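Local atomic coordinates of Lin1840 protein (PDB entry 4ZOC), a protein that probably hydrolyses terminal, non-reducing beta-D-glucosyl residues with release of beta-D-glucose, and takes part in beta-1,2-glucan metabolism. Residues A[95-100]-A[412-417]; A[121-126]-A[184-189]; A[417-422]-A[529-534]. The protein carries 2 engineered substitutions. All blocks are in the same frame, centred on the assembly; numbering follows the deposited sequence.

Contact 1: A[95-100]-A[412-417]; sequences GYKTVF and YGEEKD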
loop_
_atom_site.group_PDB
_atom_site.type_symbol
_atom_site.label_atom_id
_atom_site.label_comp_id
_atom_site.label_asym_id
_atom_site.label_seq_id
_atom_site.Cartn_x
_atom_site.Cartn_y
_atom_site.Cartn_z
ATOM N N GLY A 95 0.270 17.779 25.374
ATOM C CA GLY A 95 -0.114 18.692 26.432
ATOM C C GLY A 95 -1.078 18.035 27.399
ATOM O O GLY A 95 -1.831 17.069 27.035
ATOM N N TYR A 96 -1.049 18.560 28.649
ATOM C CA TYR A 96 -1.894 18.106 29.685
ATOM C C TYR A 96 -3.154 18.950 29.753
ATOM O O TYR A 96 -4.172 18.623 29.107
ATOM C CB TYR A 96 -1.147 17.968 31.054
ATOM C CG TYR A 96 -1.971 17.230 32.072
ATOM C CD1 TYR A 96 -2.194 15.856 31.962
ATOM C CD2 TYR A 96 -2.491 17.860 33.186
ATOM C CE1 TYR A 96 -2.957 15.176 32.860
ATOM C CE2 TYR A 96 -3.238 17.188 34.107
ATOM C CZ TYR A 96 -3.516 15.817 33.933
ATOM O OH TYR A 96 -4.293 15.127 34.830
ATOM N N LYS A 97 -3.124 20.037 30.536
ATOM C CA LYS A 97 -4.228 21.032 30.564
ATOM C C LYS A 97 -3.956 22.178 29.626
ATOM O O LYS A 97 -4.920 22.656 28.949
ATOM C CB LYS A 97 -4.512 21.574 31.970
ATOM C CG LYS A 97 -5.065 20.488 32.832
ATOM C CD LYS A 97 -6.558 20.454 32.831
ATOM C CE LYS A 97 -7.004 19.225 33.614
ATOM N NZ LYS A 97 -8.446 18.986 33.225
ATOM N N THR A 98 -2.691 22.615 29.529
ATOM C CA THR A 98 -2.304 23.524 28.464
ATOM C C THR A 98 -2.026 22.697 27.204
ATOM O O THR A 98 -1.020 21.920 27.163
ATOM C CB THR A 98 -1.075 24.397 28.811
ATOM O OG1 THR A 98 -1.269 25.007 30.094
ATOM C CG2 THR A 98 -0.876 25.500 27.677
ATOM N N VAL A 99 -2.941 22.773 26.224
ATOM C CA VAL A 99 -2.868 21.882 25.080
ATOM C C VAL A 99 -2.074 22.584 23.983
ATOM O O VAL A 99 -2.344 23.718 23.620
ATOM C CB VAL A 99 -4.233 21.411 24.584
ATOM C CG1 VAL A 99 -4.110 20.378 23.441
ATOM C CG2 VAL A 99 -5.050 20.868 25.703
ATOM N N PHE A 100 -1.045 21.893 23.531
ATOM C CA PHE A 100 -0.139 22.333 22.497
ATOM C C PHE A 100 -0.630 21.786 21.136
ATOM O O PHE A 100 -1.578 20.956 21.062
ATOM C CB PHE A 100 1.296 21.858 22.792
ATOM C CG PHE A 100 1.996 22.645 23.871
ATOM C CD1 PHE A 100 1.620 22.501 25.178
ATOM C CD2 PHE A 100 3.099 23.454 23.587
ATOM C CE1 PHE A 100 2.236 23.211 26.172
ATOM C CE2 PHE A 100 3.672 24.184 24.579
ATOM C CZ PHE A 100 3.245 24.066 25.873
ATOM N N TYR A 412 -7.197 15.427 28.761
ATOM C CA TYR A 412 -7.308 16.216 29.975
ATOM C C TYR A 412 -7.601 17.693 29.771
ATOM O O TYR A 412 -8.060 18.337 30.689
ATOM C CB TYR A 412 -6.032 16.052 30.798
ATOM C CG TYR A 412 -5.829 14.630 31.268
ATOM C CD1 TYR A 412 -6.459 14.157 32.426
ATOM C CD2 TYR A 412 -4.977 13.757 30.567
ATOM C CE1 TYR A 412 -6.241 12.839 32.853
ATOM C CE2 TYR A 412 -4.773 12.407 30.967
ATOM C CZ TYR A 412 -5.411 11.970 32.133
ATOM O OH TYR A 412 -5.283 10.696 32.629
ATOM N N GLY A 413 -7.432 18.201 28.559
ATOM C CA GLY A 413 -7.611 19.607 28.270
ATOM C C GLY A 413 -9.080 19.947 28.057
ATOM O O GLY A 413 -9.885 19.110 27.567
ATOM N N GLU A 414 -9.441 21.145 28.432
ATOM C CA GLU A 414 -10.844 21.578 28.400
ATOM C C GLU A 414 -11.088 22.656 27.327
ATOM O O GLU A 414 -10.406 23.700 27.237
ATOM C CB GLU A 414 -11.308 22.092 29.776
ATOM C CG GLU A 414 -11.055 21.077 30.903
ATOM C CD GLU A 414 -11.421 21.617 32.249
ATOM O OE1 GLU A 414 -12.634 21.847 32.441
ATOM O OE2 GLU A 414 -10.501 21.829 33.101
ATOM N N GLU A 415 -12.160 22.451 26.569
ATOM C CA GLU A 415 -12.519 23.409 25.552
ATOM C C GLU A 415 -12.859 24.833 26.082
ATOM O O GLU A 415 -12.541 25.822 25.438
ATOM C CB GLU A 415 -13.608 22.856 24.603
ATOM C CG GLU A 415 -13.031 21.788 23.692
ATOM C CD GLU A 415 -14.001 21.219 22.714
ATOM O OE1 GLU A 415 -15.165 21.622 22.774
ATOM O OE2 GLU A 415 -13.608 20.308 21.908
ATOM N N LYS A 416 -13.383 24.919 27.286
ATOM C CA LYS A 416 -13.777 26.198 27.854
ATOM C C LYS A 416 -12.601 27.118 28.064
ATOM O O LYS A 416 -12.721 28.373 28.034
ATOM C CB LYS A 416 -14.570 25.970 29.148
ATOM C CG LYS A 416 -13.750 25.376 30.287
ATOM C CD LYS A 416 -14.564 25.396 31.580
ATOM C CE LYS A 416 -13.857 24.687 32.723
ATOM N NZ LYS A 416 -12.510 25.265 32.968
ATOM N N ASP A 417 -11.414 26.500 28.210
ATOM C CA ASP A 417 -10.141 27.233 28.358
ATOM C C ASP A 417 -9.437 27.566 27.045
ATOM O O ASP A 417 -8.449 28.299 27.060
ATOM C CB ASP A 417 -9.114 26.413 29.179
ATOM C CG ASP A 417 -9.585 25.962 30.553
ATOM O OD1 ASP A 417 -10.175 26.731 31.291
ATOM O OD2 ASP A 417 -9.275 24.786 30.934
HETATM O O HOH W 1 -4.815 16.602 27.323
HETATM O O HOH W 2 -7.554 22.924 29.492
#
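Tyr96 and Tyr412 lie against each other in an offset stack, their ring centroids 4.5 Å apart and their planes inclined by 29°. The tilt brings one corner of the first ring down onto the second: Tyr96 CE1 stands 3.3 Å from Tyr412 CG, over its face. In return, CB of Tyr412 makes a CH-pi contact over the face of the Tyr96 ring. With Tyr96 CG trans to the backbone N (chi1 -169°), the ring swings from a backbone running alongside toward the 412-417 loop.

Beside the stack, Lys97 NZ donates a 2.6 Å hydrogen bond to Tyr412 O, lying in the carbonyl plane, and forms a longer salt bridge of 3.5 Å with Glu414 OE2. The lysine chain bends at chi2 (-93°) to reach them. Val99 CG2 packs on the CA of Gly413, 3.8 Å away.

Two waters complete the join. One links Tyr96 O to Tyr412 N; the other donates to Lys97 O and to Asp417 OD2 while accepting from Glu414 N. Farther out, the Tyr96 hydroxyl is bonded to Asp129 and His131, and that of Tyr412 to Ser63 O, so both rings are held at their far ends.

The contact joins a loop following strand 87-90 of the N-terminal TIM barrel to one of the C-terminal domain. Lys97, Glu414, Lys416 and Asp417 form a salt-bridge network at this junction, in which Glu414, and less directly Asp417, would favour the charged form of Lys97.

Contact 2: A[121-126]-A[184-189]; sequences VSALEA and EQMAAC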
loop_
_atom_site.group_PDB
_atom_site.type_symbol
_atom_site.label_atom_id
_atom_site.label_comp_id
_atom_site.label_asym_id
_atom_site.label_seq_id
_atom_site.Cartn_x
_atom_site.Cartn_y
_atom_site.Cartn_z
ATOM N N VAL A 121 6.482 21.347 29.572
ATOM C CA VAL A 121 5.259 21.859 30.138
ATOM C C VAL A 121 4.271 20.726 30.453
ATOM O O VAL A 121 3.623 20.704 31.494
ATOM C CB VAL A 121 4.626 22.941 29.269
ATOM C CG1 VAL A 121 3.268 23.332 29.776
ATOM C CG2 VAL A 121 5.521 24.150 29.161
ATOM N N SER A 122 4.147 19.788 29.542
ATOM C CA SER A 122 3.272 18.659 29.689
ATOM C C SER A 122 3.616 17.935 30.989
ATOM O O SER A 122 2.732 17.598 31.763
ATOM C CB SER A 122 3.501 17.723 28.533
ATOM O OG SER A 122 2.990 18.283 27.294
ATOM N N ALA A 123 4.911 17.670 31.176
ATOM C CA ALA A 123 5.377 16.962 32.385
ATOM C C ALA A 123 5.191 17.786 33.655
ATOM O O ALA A 123 4.807 17.238 34.660
ATOM C CB ALA A 123 6.818 16.529 32.268
ATOM N N LEU A 124 5.421 19.092 33.572
ATOM C CA LEU A 124 5.183 19.976 34.731
ATOM C C LEU A 124 3.737 19.821 35.213
ATOM O O LEU A 124 3.455 19.665 36.401
ATOM C CB LEU A 124 5.483 21.449 34.264
ATOM C CG LEU A 124 5.019 22.525 35.266
ATOM C CD1 LEU A 124 5.986 22.582 36.431
ATOM C CD2 LEU A 124 4.857 23.841 34.575
ATOM N N GLU A 125 2.817 19.868 34.263
ATOM C CA GLU A 125 1.395 19.749 34.566
ATOM C C GLU A 125 0.917 18.359 34.949
ATOM O O GLU A 125 0.169 18.204 35.917
ATOM C CB GLU A 125 0.576 20.286 33.362
ATOM C CG GLU A 125 0.790 21.792 33.124
ATOM C CD GLU A 125 -0.155 22.348 32.109
ATOM O OE1 GLU A 125 -0.717 21.552 31.308
ATOM O OE2 GLU A 125 -0.354 23.600 32.099
ATOM N N ALA A 126 1.405 17.344 34.213
ATOM C CA ALA A 126 0.981 15.984 34.395
ATOM C C ALA A 126 1.485 15.507 35.757
ATOM O O ALA A 126 0.719 14.848 36.485
ATOM C CB ALA A 126 1.531 15.081 33.303
ATOM N N GLU A 184 9.149 17.118 38.747
ATOM C CA GLU A 184 8.345 17.830 37.708
ATOM C C GLU A 184 8.584 17.278 36.289
ATOM O O GLU A 184 7.900 17.669 35.344
ATOM C CB GLU A 184 8.679 19.325 37.646
ATOM C CG GLU A 184 8.248 20.076 38.908
ATOM C CD GLU A 184 8.683 21.542 38.914
ATOM O OE1 GLU A 184 9.211 22.043 37.863
ATOM O OE2 GLU A 184 8.476 22.201 39.973
ATOM N N GLN A 185 9.561 16.396 36.177
ATOM C CA GLN A 185 9.769 15.528 34.992
ATOM C C GLN A 185 9.125 14.180 35.225
ATOM O O GLN A 185 8.818 13.791 36.364
ATOM C CB GLN A 185 11.252 15.266 34.818
ATOM C CG GLN A 185 12.167 16.446 34.835
ATOM C CD GLN A 185 11.946 17.416 33.770
ATOM O OE1 GLN A 185 12.341 18.554 33.929
ATOM N NE2 GLN A 185 11.296 17.027 32.672
ATOM N N MET A 186 8.901 13.434 34.138
ATOM C CA MET A 186 8.209 12.156 34.224
ATOM C C MET A 186 8.834 11.172 33.230
ATOM O O MET A 186 9.580 11.568 32.330
ATOM C CB MET A 186 6.732 12.346 33.911
ATOM C CG MET A 186 6.380 12.668 32.461
ATOM S SD MET A 186 4.694 13.243 32.238
ATOM C CE MET A 186 3.739 11.982 33.018
ATOM N N ALA A 187 8.529 9.893 33.387
ATOM C CA ALA A 187 8.983 8.884 32.435
ATOM C C ALA A 187 8.191 8.979 31.128
ATOM O O ALA A 187 6.963 9.145 31.108
ATOM C CB ALA A 187 8.880 7.517 33.003
ATOM N N ALA A 188 8.929 8.790 30.034
ATOM C CA ALA A 188 8.355 8.680 28.705
ATOM C C ALA A 188 8.241 7.224 28.307
ATOM O O ALA A 188 9.017 6.412 28.751
ATOM C CB ALA A 188 9.225 9.465 27.723
ATOM N N CYS A 189 7.265 6.904 27.456
ATOM C CA CYS A 189 7.043 5.615 26.907
ATOM C C CYS A 189 6.911 5.765 25.375
ATOM O O CYS A 189 5.943 6.297 24.868
ATOM C CB CYS A 189 5.744 5.020 27.421
ATOM S SG CYS A 189 5.335 3.405 26.817
#
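Met186 lays its thioether against the helical ridge made by Ala123 and Ala126, and this apolar packing is one part of the contact. Its CG lies 3.9 Å from Ala123 CB, while SD reaches on to Ala126 CB at 3.8 Å and also touches the CA of Ala123. The terminal CE rests on the same Ala126 methyl. At chi1 of 70° the methionine chain leaves between its own backbone N and carbonyl carbon, and the bend at chi3 (-53°) turns CE out of line with the chain, onto the Ala126 methyl. The two alanines are three residues apart, almost one helical turn, and the small methyl groups let the chain approach the helix closely.

A second set of contacts is of mixed character. Leu124 and Glu184 run side by side in the same direction, with Leu124 CD1 3.6 Å from Glu184 OE1; the methyl thus meets the carboxylate end through van der Waals contact. The glutamate chain is extended beyond CG, and the residue lies at the solvent-exposed margin.

Backbone atoms approach without bonding. Glu184 O sits 3.2 Å from Ala123 C and 3.4 Å from Leu124 N, but the angle at the latter is too poor for a hydrogen bond. No hydrogen bond crosses between the segments, so shape and apolar contact carry the fit.

Helix 112-128 here packs on the lead-in to strand 187-193, a strand of the parallel TIM-barrel sheet. Ala187 bonds through its backbone to His132 and Thr134, at strand 133-134, and Ala188 to Leu233 at strand 233-236. Helix 158-173 adds Tyr172, which touches Ser122 and Ala188 and accepts a bond from Gln185 NE2, while Val121 meets helix 361-374.

Contact 3: A[417-422]-A[529-534]; sequences DGINVE and GTEAGR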
loop_
_atom_site.group_PDB
_atom_site.type_symbol
_atom_site.label_atom_id
_atom_site.label_comp_id
_atom_site.label_asym_id
_atom_site.label_seq_id
_atom_site.Cartn_x
_atom_site.Cartn_y
_atom_site.Cartn_z
ATOM N N ASP A 417 -11.414 26.500 28.210
ATOM C CA ASP A 417 -10.141 27.233 28.358
ATOM C C ASP A 417 -9.437 27.566 27.045
ATOM O O ASP A 417 -8.449 28.299 27.060
ATOM C CB ASP A 417 -9.114 26.413 29.179
ATOM C CG ASP A 417 -9.585 25.962 30.553
ATOM O OD1 ASP A 417 -10.175 26.731 31.291
ATOM O OD2 ASP A 417 -9.275 24.786 30.934
ATOM N N GLY A 418 -9.907 27.016 25.926
ATOM C CA GLY A 418 -9.328 27.223 24.630
ATOM C C GLY A 418 -9.844 28.547 24.068
ATOM O O GLY A 418 -10.909 29.056 24.437
ATOM N N ILE A 419 -9.141 29.033 23.059
ATOM C CA ILE A 419 -9.520 30.273 22.433
ATOM C C ILE A 419 -9.966 29.949 21.023
ATOM O O ILE A 419 -9.121 29.521 20.182
ATOM C CB ILE A 419 -8.351 31.271 22.398
ATOM C CG1 ILE A 419 -7.719 31.550 23.797
ATOM C CG2 ILE A 419 -8.745 32.596 21.718
ATOM C CD1 ILE A 419 -8.631 32.124 24.810
ATOM N N ASN A 420 -11.259 30.142 20.730
ATOM C CA ASN A 420 -11.753 29.895 19.371
ATOM C C ASN A 420 -11.324 30.981 18.374
ATOM O O ASN A 420 -10.694 32.022 18.732
ATOM C CB ASN A 420 -13.227 29.567 19.364
ATOM C CG ASN A 420 -14.118 30.792 19.612
ATOM O OD1 ASN A 420 -13.624 31.892 19.820
ATOM N ND2 ASN A 420 -15.402 30.609 19.502
ATOM N N VAL A 421 -11.600 30.749 17.082
ATOM C CA VAL A 421 -11.138 31.677 16.082
ATOM C C VAL A 421 -11.793 33.056 16.233
ATOM O O VAL A 421 -11.082 34.046 16.151
ATOM C CB VAL A 421 -11.333 31.121 14.683
ATOM C CG1 VAL A 421 -10.873 32.115 13.648
ATOM C CG2 VAL A 421 -10.532 29.824 14.557
ATOM N N GLU A 422 -13.124 33.113 16.427
ATOM C CA GLU A 422 -13.781 34.389 16.614
ATOM C C GLU A 422 -13.155 35.177 17.772
ATOM O O GLU A 422 -12.792 36.349 17.618
ATOM C CB GLU A 422 -15.307 34.260 16.856
ATOM C CG GLU A 422 -15.934 35.624 17.162
ATOM C CD GLU A 422 -17.451 35.584 17.383
ATOM O OE1 GLU A 422 -18.038 34.492 17.419
ATOM O OE2 GLU A 422 -18.048 36.683 17.454
ATOM N N GLY A 529 -4.255 23.764 19.572
ATOM C CA GLY A 529 -4.457 23.597 21.037
ATOM C C GLY A 529 -5.121 24.803 21.657
ATOM O O GLY A 529 -5.889 25.538 21.037
ATOM N N THR A 530 -4.813 24.982 22.939
ATOM C CA THR A 530 -5.461 25.931 23.790
ATOM C C THR A 530 -5.426 27.345 23.285
ATOM O O THR A 530 -6.431 28.058 23.402
ATOM C CB THR A 530 -4.853 25.820 25.232
ATOM O OG1 THR A 530 -5.113 24.479 25.766
ATOM C CG2 THR A 530 -5.437 26.883 26.146
ATOM N N GLU A 531 -4.337 27.734 22.617
ATOM C CA GLU A 531 -4.236 29.111 22.171
ATOM C C GLU A 531 -4.641 29.268 20.696
ATOM O O GLU A 531 -4.266 30.334 20.050
ATOM C CB GLU A 531 -2.824 29.653 22.428
ATOM C CG GLU A 531 -2.526 29.810 23.914
ATOM C CD GLU A 531 -3.249 30.968 24.550
ATOM O OE1 GLU A 531 -2.992 32.102 24.170
ATOM O OE2 GLU A 531 -4.007 30.715 25.484
ATOM N N ALA A 532 -5.345 28.265 20.134
ATOM C CA ALA A 532 -5.696 28.242 18.681
ATOM C C ALA A 532 -6.090 29.608 18.034
ATOM O O ALA A 532 -5.551 30.014 17.006
ATOM C CB ALA A 532 -6.739 27.180 18.386
ATOM N N GLY A 533 -7.049 30.313 18.619
ATOM C CA GLY A 533 -7.521 31.547 17.986
ATOM C C GLY A 533 -6.496 32.653 18.020
ATOM O O GLY A 533 -6.560 33.564 17.193
ATOM N N ARG A 534 -5.610 32.661 19.044
ATOM C CA ARG A 534 -4.583 33.698 19.185
ATOM C C ARG A 534 -3.479 33.382 18.209
ATOM O O ARG A 534 -2.982 34.260 17.542
ATOM C CB ARG A 534 -4.012 33.768 20.542
ATOM C CG ARG A 534 -5.076 34.109 21.544
ATOM C CD ARG A 534 -4.513 34.442 22.910
ATOM N NE ARG A 534 -5.586 34.986 23.761
ATOM C CZ ARG A 534 -5.915 34.560 24.993
ATOM N NH1 ARG A 534 -5.373 33.505 25.577
ATOM N NH2 ARG A 534 -6.870 35.169 25.644
#
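Two helix starts of the glycosyl hydrolase family 3 C-terminal domain meet here, the lead-in to helix 421-426 lying along the turn that opens helix 532-541. Ile419 bonds through both its backbone polar atoms: its N donates to Thr530 O (2.9 Å), nearly in line with that carbonyl, and its O accepts from Gly533 N at 2.7 Å. The second donor stands above the carbonyl plane, 36° out of it. CA-H...O contacts extend the seam: Gly418 CA meets Thr530 O, and Gly533, with no side chain, brings its CA within 3.3 Å of Asn420 O.

Gly529 to Ala532 form a type I beta turn, which passes into the helix through Glu531 at its N-cap position; across from it, Asn420 is the N-cap residue of helix 421-426, its OD1 bonded to Thr423.

Ile419 also carries the side-chain packing. Arg534 runs extended from CG to NE (chi3 170°), which carries its guanidinium across Ile419, whose CG1 and CD1 lie over one face, CG1 being 3.5 Å from NH1. The same NH1 gives Glu531 OE1 a nearly straight bond (171°). OE1 is met on its syn side and lies in the plane of the guanidinium, which helps hold the group flat against the isoleucine; a second, weak bond goes from NH1 to OE2. Arg534 NE forms a salt bridge to Glu427, and Glu531 OE2 one to Arg364 of helix 361-374.

Along the chain, contact 2 is nested within the long loop closed by contact 1, and contact 3 opens as contact 1 ends, the two sharing Asp417. Contact 2 lies inside the TIM barrel, contact 3 inside the C-terminal domain, and contact 1 bridges the domains, its centre about 15 Å from that of contact 2 and about 10 Å from that of contact 3. Glu125 of helix 112-128 probably bonds to Lys97 N and Thr98 OG1, while Thr530 OG1 probably takes Val99 N. The loop 95-100 is thus held from both domains, whereas contacts 2 and 3, about 23 Å apart between centres, do not touch.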